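Local coordinates for tungstate ABC transporter, periplasmic tungstate-binding protein (Geobacter sulfurreducens, PDB 3LR1) that probably binds tungstate in the periplasm and delivers it to an ABC transporter for uptake into the cell, at residues A104-K109 and L134-V140; S14-S18 and G173-F178; E66-V70 and P198-M202; R6-T12 and D54-V60. All blocks are in the same frame, centred on the assembly; numbering follows the deposited sequence.

Overall arrangement
From the N terminus, contact 4 opens first, with strand 6-12, and closes early, at 54-60, pairing two parallel strands. Contact 2 opens just after it, at 14-18, before contact 4 has closed. The two therefore cross. It closes only at 173-178, bringing together two short helices far apart in the chain. Contact 3 starts at 66-70 and ends at 198-202, laying helix 63-71 on strand 197-204. It follows contact 4 in series and crosses contact 2. Strands 57-60 and 197-204 are sheet neighbours and join contacts 3 and 4. Contact 1, joining helices 104-114 and 126-137, is nested inside both contacts 2 and 3. It lies about 34 Å, centre to centre, from contact 4.

Contact 1: residues A104-K109 and L134-V140; sequences AAEALK and LWKSAGV
L108 of helix 104-114 reaches towards L134 and W135, near the end of helix 126-137. Its side chain can be followed outwards. CB lies over one face of the W135 indole, 3.8 Å from the centroid of the six-membered ring and 22° off the ring normal. This is a CH-pi contact. CG is anti to the backbone carbonyl carbon (chi1 -64°), which turns the branch towards the other helix. CD1 then lies above the same indole face and also abuts L134, with L108 CD1 3.5 Å from L134 CB. The two leucine side chains cross at about a right angle. The L108 side chain also touches I88 of strand 78-90. W135 starts out pointing away from the partner helix, but its ring swings back under L108. Its NE1 is hydrogen-bonded to E131, so the buried indole N-H is satisfied.

At A105 and A138 the segments come close, with A105 CA and A138 CA 4.8 Å apart. A105 CB and A138 CB are 4.0 Å apart, and A104 CB meets L134 CD2 at the same separation. K109 CG packs on V140 CG2 at 3.9 Å, and the lysine then runs outwards to its NZ. No hydrogen bond crosses between the segments. The side-chain contacts are mainly apolar. G139, with positive phi, is the first residue to leave helical geometry. V140 N bonds W135 O at 3.0 Å and G139 N bonds K136 O, the paired bonds of a Schellman motif.

Contact 2: residues S14-S18 and G173-F178; sequences STQDS and GTYNAF
D17 and S18 meet G173, T174 and F178 where two short helices of a periplasmic binding protein fold pack together beside a bound tungsten ion. Helix 13-18 follows strand 6-12, and helix 172-178 follows strand 167-171. The segment axes approach to 7.9 Å at 52°. S14 lies at the metal end, with its side chain about 4 Å from the tungsten, and S14 OG is hydrogen-bonded to M154 N. This is consistent with an anion site at the start of the helix.

D17 crosses T174 at a slant, with D17 CB 4.0 Å from T174 CG2. D17 OD2 also comes to 3.9 Å from F178 CE1, approaching the ring obliquely. The T174 methyl is anti to its own backbone N, which turns it towards D17. T174 OG1 is hydrogen-bonded to D171. G173 has no side chain, and S18 CB sits 3.9 Å from G173 CA. S18 OG is held by Y83. S18 O also accepts from Y236 OH, so the helix end has more than one polar partner. No direct hydrogen bond joins the segments. One water donates to both backbones instead, at 2.7 Å to S18 O and 2.8 Å to G173 O.

Contact 3: residues E66-V70 and P198-M202; sequences EDKFV and PYGIM
E66, F69 and V70 meet G200 and M202 where helix 63-71 covers one face of the central sheet, in the alpha/beta layering of the periplasmic binding protein fold. Helix and strand run nearly the same way. Their segment axes are 10.4 Å apart with 21° between directions. Long side chains therefore bridge the layers.

M202 is a selenomethionine and has the largest buried area of the contact. Its chain is extended about CB-CG and then bends at chi3 (-74°), which brings CE between F69 and E66. CE is 3.8 Å from F69 CD2 and 4.0 Å from E66 CG. The selenium lies 5.0 Å from the centroid of the F69 ring, in an oblique Met-aromatic contact. V70 CG2 touches the same atom, with V70 CG2 to M202 SE 3.9 Å. L47 of helix 43-51 packs on both F69 and M202, closing this apolar group from another helix.

E66 bridges the layers with a polar end. Its chain is extended beyond CG and carries the carboxylate to the strand backbone. The buried charge is satisfied nearby: OE2 forms a salt bridge with R78 NH2, and OE1 accepts a hydrogen bond from A62 N. G200 N is spent on V60 of the neighbouring strand and does not bond the glutamate. The carboxylate instead rests against the bare backbone of the glycine, with E66 OE2 3.0 Å from G200 CA.

Contact 4: residues R6-T12 and D54-V60; sequences RLKMSTT and DVDVVFV
The F59 ring is approached obliquely by two groups of strand 6-12, M9 CE and T11 OG1. M9 and F59 lie side by side, pointing the same way. The selenium of M9, a selenomethionine, is 5.5 Å from the F59 ring centroid, a Met-aromatic contact. The Y199 ring also meets F59, with planes about 30° apart. A second flat group is the D56 carboxylate. Its OD2 accepts K8 N at 2.9 Å through the anti lone pair, in a nearly straight bond of 167°. A water bridges D56 OD2 to R6 O. OD1 is taken by K213 N, so both carboxylate oxygens are engaged.

Strands 6-12 and 57-60 pair in parallel. S10 N donates to V57 O, and F59 N donates to S10 O, each at 2.9 Å. K8 O accepts two donors, D56 N and V57 N, where the loop enters the strand. T11 OG1 is anti to its backbone N (chi1 -165°) and so points at the partner strand, giving T11 OG1 to F59 O 2.7 Å. On the face away from M9, V57 and F59, S10 OG lies 3.5 Å from V58 CG2 and touches V55, while its hydrogen bond goes to A46 O. K8 bends at chi3 and reaches D54 O with NZ, 2.8 Å away.

Strand 35-41 pairs with the other edge of strand 6-12, as expected for the parallel core of this fold. Side-chain bonds thus add to the backbone ladder at both ends: K8 and the D56 carboxylate tie strand 6-12 to the loop ahead of strand 57-60, and T11 OG1 bonds near that strand's end.

Contact 1: residues A104-K109 and L134-V140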
loop_
_atom_site.group_PDB
_atom_site.type_symbol
_atom_site.label_atom_id
_atom_site.label_comp_id
_atom_site.label_asym_id
_atom_site.label_seq_id
_atom_site.Cartn_x
_atom_site.Cartn_y
_atom_site.Cartn_z
ATOM N N ALA A 104 14.037 10.783 6.382
ATOM C CA ALA A 104 13.838 10.309 5.024
ATOM C C ALA A 104 14.118 11.388 3.984
ATOM O O ALA A 104 14.687 11.104 2.942
ATOM C CB ALA A 104 12.415 9.732 4.831
ATOM N N ALA A 105 13.773 12.630 4.273
ATOM C CA ALA A 105 14.079 13.715 3.337
ATOM C C ALA A 105 15.588 13.861 3.155
ATOM O O ALA A 105 16.065 13.977 2.025
ATOM C CB ALA A 105 13.465 14.972 3.793
ATOM N N GLU A 106 16.352 13.822 4.234
ATOM C CA GLU A 106 17.794 13.853 4.113
ATOM C C GLU A 106 18.333 12.685 3.288
ATOM O O GLU A 106 19.244 12.866 2.494
ATOM C CB GLU A 106 18.460 13.854 5.474
ATOM C CG GLU A 106 19.919 14.075 5.435
ATOM C CD GLU A 106 20.491 14.307 6.822
ATOM O OE1 GLU A 106 20.376 13.417 7.652
ATOM O OE2 GLU A 106 21.073 15.370 7.121
ATOM N N ALA A 107 17.794 11.497 3.516
ATOM C CA ALA A 107 18.253 10.298 2.781
ATOM C C ALA A 107 18.043 10.503 1.294
ATOM O O ALA A 107 18.915 10.191 0.477
ATOM C CB ALA A 107 17.505 8.974 3.278
ATOM N N LEU A 108 16.873 10.993 0.914
ATOM C CA LEU A 108 16.576 11.157 -0.510
ATOM C C LEU A 108 17.525 12.242 -1.079
ATOM O O LEU A 108 18.137 12.073 -2.148
ATOM C CB LEU A 108 15.099 11.502 -0.717
ATOM C CG LEU A 108 14.093 10.412 -0.292
ATOM C CD1 LEU A 108 12.604 10.915 -0.582
ATOM C CD2 LEU A 108 14.354 9.115 -1.009
ATOM N N LYS A 109 17.695 13.330 -0.332
ATOM C CA LYS A 109 18.553 14.410 -0.814
ATOM C C LYS A 109 20.012 13.936 -1.005
ATOM O O LYS A 109 20.674 14.361 -1.959
ATOM C CB LYS A 109 18.455 15.609 0.109
ATOM C CG LYS A 109 18.507 16.988 -0.607
ATOM C CD LYS A 109 19.898 17.430 -0.970
ATOM C CE LYS A 109 19.971 18.967 -1.273
ATOM N NZ LYS A 109 21.325 19.542 -1.047
ATOM N N LEU A 134 7.853 13.653 0.099
ATOM C CA LEU A 134 9.178 13.668 0.708
ATOM C C LEU A 134 10.190 14.410 -0.146
ATOM O O LEU A 134 10.953 15.179 0.385
ATOM C CB LEU A 134 9.706 12.264 0.954
ATOM C CG LEU A 134 9.096 11.371 2.024
ATOM C CD1 LEU A 134 9.640 9.938 1.805
ATOM C CD2 LEU A 134 9.376 11.891 3.458
ATOM N N TRP A 135 10.229 14.178 -1.454
ATOM C CA TRP A 135 11.000 15.089 -2.344
ATOM C C TRP A 135 10.683 16.592 -2.093
ATOM O O TRP A 135 11.586 17.410 -1.933
ATOM C CB TRP A 135 10.807 14.746 -3.816
ATOM C CG TRP A 135 11.492 13.468 -4.255
ATOM C CD1 TRP A 135 10.893 12.375 -4.802
ATOM C CD2 TRP A 135 12.894 13.166 -4.206
ATOM N NE1 TRP A 135 11.822 11.425 -5.122
ATOM C CE2 TRP A 135 13.056 11.865 -4.716
ATOM C CE3 TRP A 135 14.033 13.867 -3.764
ATOM C CZ2 TRP A 135 14.296 11.254 -4.795
ATOM C CZ3 TRP A 135 15.245 13.265 -3.855
ATOM C CH2 TRP A 135 15.379 11.973 -4.353
ATOM N N LYS A 136 9.410 16.941 -2.026
ATOM C CA LYS A 136 9.021 18.326 -1.780
ATOM C C LYS A 136 9.513 18.851 -0.413
ATOM O O LYS A 136 10.000 19.964 -0.336
ATOM C CB LYS A 136 7.489 18.480 -1.903
ATOM C CG LYS A 136 7.020 19.913 -2.166
ATOM C CD LYS A 136 5.494 20.052 -1.981
ATOM C CE LYS A 136 4.866 20.928 -3.084
ATOM N NZ LYS A 136 3.497 21.452 -2.702
ATOM N N SER A 137 9.411 18.039 0.650
ATOM C CA SER A 137 9.962 18.362 1.996
ATOM C C SER A 137 11.480 18.502 1.992
ATOM O O SER A 137 12.048 19.263 2.785
ATOM C CB SER A 137 9.584 17.273 3.019
ATOM O OG SER A 137 8.178 17.220 3.283
ATOM N N ALA A 138 12.144 17.751 1.114
ATOM C CA ALA A 138 13.595 17.892 0.930
ATOM C C ALA A 138 13.916 19.153 0.116
ATOM O O ALA A 138 15.091 19.549 -0.012
ATOM C CB ALA A 138 14.176 16.678 0.240
ATOM N N GLY A 139 12.865 19.759 -0.439
ATOM C CA GLY A 139 13.007 20.908 -1.321
ATOM C C GLY A 139 13.768 20.552 -2.586
ATOM O O GLY A 139 14.483 21.397 -3.114
ATOM N N VAL A 140 13.626 19.307 -3.055
ATOM C CA VAL A 140 14.236 18.895 -4.308
ATOM C C VAL A 140 13.176 18.449 -5.304
ATOM O O VAL A 140 12.147 17.880 -4.937
ATOM C CB VAL A 140 15.316 17.797 -4.130
ATOM C CG1 VAL A 140 15.538 17.047 -5.429
ATOM C CG2 VAL A 140 16.619 18.407 -3.674
#

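Contact 2: residues S14-S18 and G173-F178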
loop_
_atom_site.group_PDB
_atom_site.type_symbol
_atom_site.label_atom_id
_atom_site.label_comp_id
_atom_site.label_asym_id
_atom_site.label_seq_id
_atom_site.Cartn_x
_atom_site.Cartn_y
_atom_site.Cartn_z
ATOM N N SER A 14 0.334 -4.653 -4.213
ATOM C CA SER A 14 1.250 -4.287 -3.144
ATOM C C SER A 14 0.725 -4.699 -1.705
ATOM O O SER A 14 1.423 -5.335 -0.907
ATOM C CB SER A 14 1.642 -2.765 -3.352
ATOM O OG SER A 14 1.904 -2.413 -4.810
ATOM N N THR A 15 -0.532 -4.429 -1.401
ATOM C CA THR A 15 -1.150 -4.864 -0.125
ATOM C C THR A 15 -1.287 -6.438 -0.038
ATOM O O THR A 15 -1.121 -7.077 0.991
ATOM C CB THR A 15 -2.487 -4.104 -0.024
ATOM O OG1 THR A 15 -2.204 -2.688 -0.235
ATOM C CG2 THR A 15 -3.193 -4.322 1.297
ATOM N N GLN A 16 -1.538 -7.096 -1.163
ATOM C CA GLN A 16 -1.609 -8.551 -1.132
ATOM C C GLN A 16 -0.248 -9.126 -0.770
ATOM O O GLN A 16 -0.141 -10.092 -0.002
ATOM C CB GLN A 16 -2.079 -9.045 -2.504
ATOM C CG GLN A 16 -2.340 -10.499 -2.618
ATOM C CD GLN A 16 -2.693 -10.836 -4.029
ATOM O OE1 GLN A 16 -2.034 -10.388 -4.997
ATOM N NE2 GLN A 16 -3.712 -11.635 -4.173
ATOM N N ASP A 17 0.804 -8.526 -1.350
ATOM C CA ASP A 17 2.189 -9.039 -1.172
ATOM C C ASP A 17 2.610 -9.022 0.296
ATOM O O ASP A 17 3.364 -9.866 0.762
ATOM C CB ASP A 17 3.224 -8.234 -2.030
ATOM C CG ASP A 17 3.170 -8.578 -3.519
ATOM O OD1 ASP A 17 2.573 -9.664 -3.857
ATOM O OD2 ASP A 17 3.735 -7.758 -4.334
ATOM N N SER A 18 2.111 -8.064 1.051
ATOM C CA SER A 18 2.499 -7.975 2.425
ATOM C C SER A 18 2.079 -9.196 3.198
ATOM O O SER A 18 2.722 -9.536 4.182
ATOM C CB SER A 18 1.944 -6.696 3.005
ATOM O OG SER A 18 1.748 -6.867 4.351
ATOM N N GLY A 173 5.996 -3.809 4.528
ATOM C CA GLY A 173 5.262 -5.066 4.387
ATOM C C GLY A 173 5.690 -5.817 3.146
ATOM O O GLY A 173 6.007 -7.011 3.193
ATOM N N THR A 174 5.692 -5.148 2.006
ATOM C CA THR A 174 6.100 -5.787 0.759
ATOM C C THR A 174 7.592 -6.237 0.783
ATOM O O THR A 174 7.967 -7.310 0.369
ATOM C CB THR A 174 5.939 -4.854 -0.483
ATOM O OG1 THR A 174 4.621 -4.253 -0.575
ATOM C CG2 THR A 174 6.248 -5.663 -1.775
ATOM N N TYR A 175 8.460 -5.360 1.244
ATOM C CA TYR A 175 9.852 -5.722 1.450
ATOM C C TYR A 175 10.047 -7.003 2.309
ATOM O O TYR A 175 10.812 -7.898 1.922
ATOM C CB TYR A 175 10.582 -4.555 2.071
ATOM C CG TYR A 175 12.030 -4.989 2.400
ATOM C CD1 TYR A 175 12.958 -5.171 1.416
ATOM C CD2 TYR A 175 12.383 -5.339 3.678
ATOM C CE1 TYR A 175 14.217 -5.604 1.706
ATOM C CE2 TYR A 175 13.620 -5.800 3.969
ATOM C CZ TYR A 175 14.531 -5.917 2.997
ATOM O OH TYR A 175 15.770 -6.362 3.319
ATOM N N ASN A 176 9.414 -7.043 3.501
ATOM C CA ASN A 176 9.496 -8.173 4.422
ATOM C C ASN A 176 9.085 -9.424 3.674
ATOM O O ASN A 176 9.671 -10.461 3.866
ATOM C CB ASN A 176 8.594 -8.004 5.642
ATOM C CG ASN A 176 9.139 -7.063 6.701
ATOM O OD1 ASN A 176 10.326 -6.664 6.698
ATOM N ND2 ASN A 176 8.262 -6.742 7.689
ATOM N N ALA A 177 8.069 -9.333 2.815
ATOM C CA ALA A 177 7.617 -10.502 2.046
ATOM C C ALA A 177 8.615 -10.903 0.947
ATOM O O ALA A 177 8.715 -12.078 0.598
ATOM C CB ALA A 177 6.196 -10.267 1.437
ATOM N N PHE A 178 9.366 -9.934 0.415
ATOM C CA PHE A 178 10.361 -10.206 -0.666
ATOM C C PHE A 178 11.795 -10.530 -0.129
ATOM O O PHE A 178 12.626 -11.091 -0.844
ATOM C CB PHE A 178 10.504 -8.938 -1.534
ATOM C CG PHE A 178 9.613 -8.895 -2.728
ATOM C CD1 PHE A 178 8.249 -8.996 -2.596
ATOM C CD2 PHE A 178 10.157 -8.715 -3.997
ATOM C CE1 PHE A 178 7.432 -8.979 -3.731
ATOM C CE2 PHE A 178 9.349 -8.672 -5.102
ATOM C CZ PHE A 178 7.991 -8.775 -4.960
HETATM O O HOH W 1 5.132 -8.882 5.085
#

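Contact 3: residues E66-V70 and P198-M202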
loop_
_atom_site.group_PDB
_atom_site.type_symbol
_atom_site.label_atom_id
_atom_site.label_comp_id
_atom_site.label_asym_id
_atom_site.label_seq_id
_atom_site.Cartn_x
_atom_site.Cartn_y
_atom_site.Cartn_z
ATOM N N GLU A 66 -9.056 8.183 -2.256
ATOM C CA GLU A 66 -10.073 7.677 -1.335
ATOM C C GLU A 66 -11.061 8.809 -1.034
ATOM O O GLU A 66 -12.262 8.595 -1.022
ATOM C CB GLU A 66 -9.436 7.222 -0.033
ATOM C CG GLU A 66 -8.535 5.963 -0.101
ATOM C CD GLU A 66 -7.682 5.814 1.171
ATOM O OE1 GLU A 66 -6.440 5.716 1.114
ATOM O OE2 GLU A 66 -8.258 5.803 2.249
ATOM N N ASP A 67 -10.541 10.017 -0.759
ATOM C CA ASP A 67 -11.413 11.164 -0.507
ATOM C C ASP A 67 -12.355 11.438 -1.646
ATOM O O ASP A 67 -13.529 11.756 -1.424
ATOM C CB ASP A 67 -10.607 12.415 -0.157
ATOM C CG ASP A 67 -9.973 12.346 1.251
ATOM O OD1 ASP A 67 -10.262 11.462 2.107
ATOM O OD2 ASP A 67 -9.142 13.191 1.517
ATOM N N LYS A 68 -11.841 11.354 -2.870
ATOM C CA LYS A 68 -12.649 11.570 -4.055
ATOM C C LYS A 68 -13.725 10.509 -4.196
ATOM O O LYS A 68 -14.806 10.792 -4.577
ATOM C CB LYS A 68 -11.772 11.628 -5.331
ATOM C CG LYS A 68 -12.550 12.013 -6.560
ATOM C CD LYS A 68 -11.705 12.279 -7.800
ATOM C CE LYS A 68 -12.582 12.599 -8.990
ATOM N NZ LYS A 68 -13.343 11.439 -9.488
ATOM N N PHE A 69 -13.388 9.269 -3.894
ATOM C CA PHE A 69 -14.309 8.133 -3.984
ATOM C C PHE A 69 -15.493 8.324 -3.046
ATOM O O PHE A 69 -16.639 8.027 -3.399
ATOM C CB PHE A 69 -13.518 6.867 -3.673
ATOM C CG PHE A 69 -14.230 5.565 -3.955
ATOM C CD1 PHE A 69 -14.289 5.062 -5.219
ATOM C CD2 PHE A 69 -14.773 4.833 -2.948
ATOM C CE1 PHE A 69 -14.943 3.807 -5.472
ATOM C CE2 PHE A 69 -15.430 3.610 -3.163
ATOM C CZ PHE A 69 -15.496 3.105 -4.422
ATOM N N VAL A 70 -15.197 8.841 -1.861
ATOM C CA VAL A 70 -16.206 9.186 -0.878
ATOM C C VAL A 70 -17.014 10.403 -1.312
ATOM O O VAL A 70 -18.243 10.365 -1.281
ATOM C CB VAL A 70 -15.651 9.361 0.545
ATOM C CG1 VAL A 70 -16.697 10.063 1.504
ATOM C CG2 VAL A 70 -15.089 8.045 1.175
ATOM N N PRO A 198 -2.149 5.377 6.870
ATOM C CA PRO A 198 -3.559 5.319 7.010
ATOM C C PRO A 198 -4.185 4.645 5.855
ATOM O O PRO A 198 -4.646 5.341 4.902
ATOM C CB PRO A 198 -3.954 6.810 6.977
ATOM C CG PRO A 198 -2.906 7.405 5.958
ATOM C CD PRO A 198 -1.657 6.719 6.469
ATOM N N TYR A 199 -4.247 3.320 5.870
ATOM C CA TYR A 199 -4.989 2.698 4.816
ATOM C C TYR A 199 -6.366 3.155 5.044
ATOM O O TYR A 199 -6.731 3.394 6.188
ATOM C CB TYR A 199 -4.952 1.169 4.839
ATOM C CG TYR A 199 -3.650 0.641 4.333
ATOM C CD1 TYR A 199 -3.558 -0.032 3.110
ATOM C CD2 TYR A 199 -2.502 0.834 5.058
ATOM C CE1 TYR A 199 -2.341 -0.499 2.652
ATOM C CE2 TYR A 199 -1.295 0.369 4.617
ATOM C CZ TYR A 199 -1.223 -0.306 3.417
ATOM O OH TYR A 199 -0.033 -0.754 2.981
ATOM N N GLY A 200 -7.140 3.254 3.980
ATOM C CA GLY A 200 -8.583 3.392 4.087
ATOM C C GLY A 200 -9.363 2.149 3.639
ATOM O O GLY A 200 -9.049 1.537 2.630
ATOM N N ILE A 201 -10.348 1.764 4.437
ATOM C CA ILE A 201 -11.259 0.683 4.140
ATOM C C ILE A 201 -12.651 1.320 4.043
ATOM O O ILE A 201 -13.016 2.124 4.902
ATOM C CB ILE A 201 -11.156 -0.507 5.161
ATOM C CG1 ILE A 201 -11.881 -1.722 4.572
ATOM C CG2 ILE A 201 -11.670 -0.131 6.590
ATOM C CD1 ILE A 201 -11.587 -3.063 5.309
HETATM N N MSE A 202 -13.385 1.011 2.965
HETATM C CA MSE A 202 -14.639 1.729 2.621
HETATM C C MSE A 202 -15.603 0.727 2.035
HETATM O O MSE A 202 -15.182 -0.195 1.341
HETATM C CB MSE A 202 -14.395 2.828 1.578
HETATM C CG MSE A 202 -13.370 3.808 1.926
HETATM SE SE MSE A 202 -12.890 4.892 0.409
HETATM C CE MSE A 202 -11.824 3.811 -0.784
#

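Contact 4: residues R6-T12 and D54-V60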
loop_
_atom_site.group_PDB
_atom_site.type_symbol
_atom_site.label_atom_id
_atom_site.label_comp_id
_atom_site.label_asym_id
_atom_site.label_seq_id
_atom_site.Cartn_x
_atom_site.Cartn_y
_atom_site.Cartn_z
ATOM N N ARG A 6 -20.069 -14.778 -0.532
ATOM C CA ARG A 6 -18.779 -14.199 -0.817
ATOM C C ARG A 6 -18.896 -12.689 -0.717
ATOM O O ARG A 6 -19.913 -12.127 -1.071
ATOM C CB ARG A 6 -18.307 -14.566 -2.245
ATOM C CG ARG A 6 -18.632 -16.076 -2.603
ATOM C CD ARG A 6 -17.891 -16.588 -3.868
ATOM N NE ARG A 6 -16.502 -16.749 -3.548
ATOM C CZ ARG A 6 -15.805 -17.860 -3.523
ATOM N NH1 ARG A 6 -16.309 -19.038 -3.819
ATOM N NH2 ARG A 6 -14.545 -17.765 -3.201
ATOM N N LEU A 7 -17.865 -12.067 -0.179
ATOM C CA LEU A 7 -17.724 -10.612 -0.100
ATOM C C LEU A 7 -16.503 -10.341 -0.937
ATOM O O LEU A 7 -15.480 -10.997 -0.734
ATOM C CB LEU A 7 -17.428 -10.221 1.359
ATOM C CG LEU A 7 -17.165 -8.752 1.618
ATOM C CD1 LEU A 7 -18.428 -7.933 1.414
ATOM C CD2 LEU A 7 -16.601 -8.612 3.078
ATOM N N LYS A 8 -16.579 -9.356 -1.820
ATOM C CA LYS A 8 -15.469 -9.016 -2.757
ATOM C C LYS A 8 -14.806 -7.725 -2.288
ATOM O O LYS A 8 -15.455 -6.760 -2.027
ATOM C CB LYS A 8 -16.020 -8.824 -4.144
ATOM C CG LYS A 8 -16.389 -10.212 -4.800
ATOM C CD LYS A 8 -16.600 -10.023 -6.302
ATOM C CE LYS A 8 -18.017 -9.674 -6.603
ATOM N NZ LYS A 8 -18.187 -9.274 -8.101
HETATM N N MSE A 9 -13.525 -7.758 -2.092
HETATM C CA MSE A 9 -12.743 -6.619 -1.689
HETATM C C MSE A 9 -11.697 -6.315 -2.770
HETATM O O MSE A 9 -10.864 -7.168 -3.134
HETATM C CB MSE A 9 -12.032 -6.901 -0.376
HETATM C CG MSE A 9 -11.150 -5.815 0.107
HETATM SE SE MSE A 9 -10.449 -6.346 1.868
HETATM C CE MSE A 9 -8.883 -6.958 1.161
ATOM N N SER A 10 -11.686 -5.088 -3.251
ATOM C CA SER A 10 -10.572 -4.677 -4.129
ATOM C C SER A 10 -9.491 -4.045 -3.269
ATOM O O SER A 10 -9.773 -3.360 -2.269
ATOM C CB SER A 10 -10.977 -3.714 -5.252
ATOM O OG SER A 10 -11.367 -2.479 -4.706
ATOM N N THR A 11 -8.259 -4.306 -3.670
ATOM C CA THR A 11 -7.052 -3.799 -2.987
ATOM C C THR A 11 -5.912 -3.704 -3.975
ATOM O O THR A 11 -6.095 -3.929 -5.195
ATOM C CB THR A 11 -6.681 -4.628 -1.765
ATOM O OG1 THR A 11 -5.729 -3.921 -0.933
ATOM C CG2 THR A 11 -6.205 -6.012 -2.072
ATOM N N THR A 12 -4.740 -3.336 -3.511
ATOM C CA THR A 12 -3.638 -3.304 -4.450
ATOM C C THR A 12 -2.745 -4.525 -4.313
ATOM O O THR A 12 -2.707 -5.174 -3.258
ATOM C CB THR A 12 -2.776 -2.066 -4.287
ATOM O OG1 THR A 12 -2.113 -2.169 -3.062
ATOM C CG2 THR A 12 -3.587 -0.798 -4.358
ATOM N N ASP A 54 -18.560 -3.617 -8.797
ATOM C CA ASP A 54 -18.109 -5.006 -9.017
ATOM C C ASP A 54 -17.401 -5.570 -7.804
ATOM O O ASP A 54 -17.044 -6.747 -7.802
ATOM C CB ASP A 54 -17.200 -5.131 -10.282
ATOM C CG ASP A 54 -17.998 -5.123 -11.576
ATOM O OD1 ASP A 54 -18.795 -6.082 -11.752
ATOM O OD2 ASP A 54 -17.889 -4.194 -12.423
ATOM N N VAL A 55 -17.135 -4.717 -6.799
ATOM C CA VAL A 55 -16.741 -5.180 -5.483
ATOM C C VAL A 55 -17.602 -4.535 -4.409
ATOM O O VAL A 55 -18.322 -3.562 -4.669
ATOM C CB VAL A 55 -15.257 -4.881 -5.187
ATOM C CG1 VAL A 55 -14.353 -5.708 -6.162
ATOM C CG2 VAL A 55 -14.940 -3.327 -5.249
ATOM N N ASP A 56 -17.533 -5.079 -3.185
ATOM C CA ASP A 56 -18.356 -4.577 -2.054
ATOM C C ASP A 56 -17.571 -3.654 -1.071
ATOM O O ASP A 56 -18.150 -2.847 -0.343
ATOM C CB ASP A 56 -18.887 -5.800 -1.308
ATOM C CG ASP A 56 -19.551 -6.815 -2.220
ATOM O OD1 ASP A 56 -20.625 -6.453 -2.803
ATOM O OD2 ASP A 56 -19.030 -7.975 -2.312
ATOM N N VAL A 57 -16.245 -3.838 -1.049
ATOM C CA VAL A 57 -15.340 -3.097 -0.183
ATOM C C VAL A 57 -14.083 -2.731 -0.937
ATOM O O VAL A 57 -13.627 -3.503 -1.785
ATOM C CB VAL A 57 -14.971 -3.984 1.019
ATOM C CG1 VAL A 57 -14.028 -3.254 1.975
ATOM C CG2 VAL A 57 -16.146 -4.328 1.785
ATOM N N VAL A 58 -13.528 -1.550 -0.643
ATOM C CA VAL A 58 -12.287 -1.113 -1.208
ATOM C C VAL A 58 -11.322 -0.894 -0.078
ATOM O O VAL A 58 -11.668 -0.212 0.876
ATOM C CB VAL A 58 -12.475 0.189 -2.088
ATOM C CG1 VAL A 58 -11.164 0.708 -2.588
ATOM C CG2 VAL A 58 -13.428 -0.084 -3.255
ATOM N N PHE A 59 -10.090 -1.390 -0.225
ATOM C CA PHE A 59 -9.060 -1.250 0.835
ATOM C C PHE A 59 -7.735 -0.818 0.191
ATOM O O PHE A 59 -7.038 -1.628 -0.456
ATOM C CB PHE A 59 -8.915 -2.566 1.589
ATOM C CG PHE A 59 -7.855 -2.568 2.662
ATOM C CD1 PHE A 59 -7.870 -1.678 3.671
ATOM C CD2 PHE A 59 -6.870 -3.486 2.641
ATOM C CE1 PHE A 59 -6.936 -1.725 4.719
ATOM C CE2 PHE A 59 -5.912 -3.550 3.682
ATOM C CZ PHE A 59 -5.963 -2.645 4.699
ATOM N N VAL A 60 -7.397 0.441 0.349
ATOM C CA VAL A 60 -6.270 1.014 -0.381
ATOM C C VAL A 60 -5.557 2.031 0.475
ATOM O O VAL A 60 -6.086 2.501 1.463
ATOM C CB VAL A 60 -6.688 1.705 -1.693
ATOM C CG1 VAL A 60 -7.233 0.659 -2.743
ATOM C CG2 VAL A 60 -7.676 2.827 -1.437
HETATM O O HOH W 2 -19.881 -10.108 -3.440
#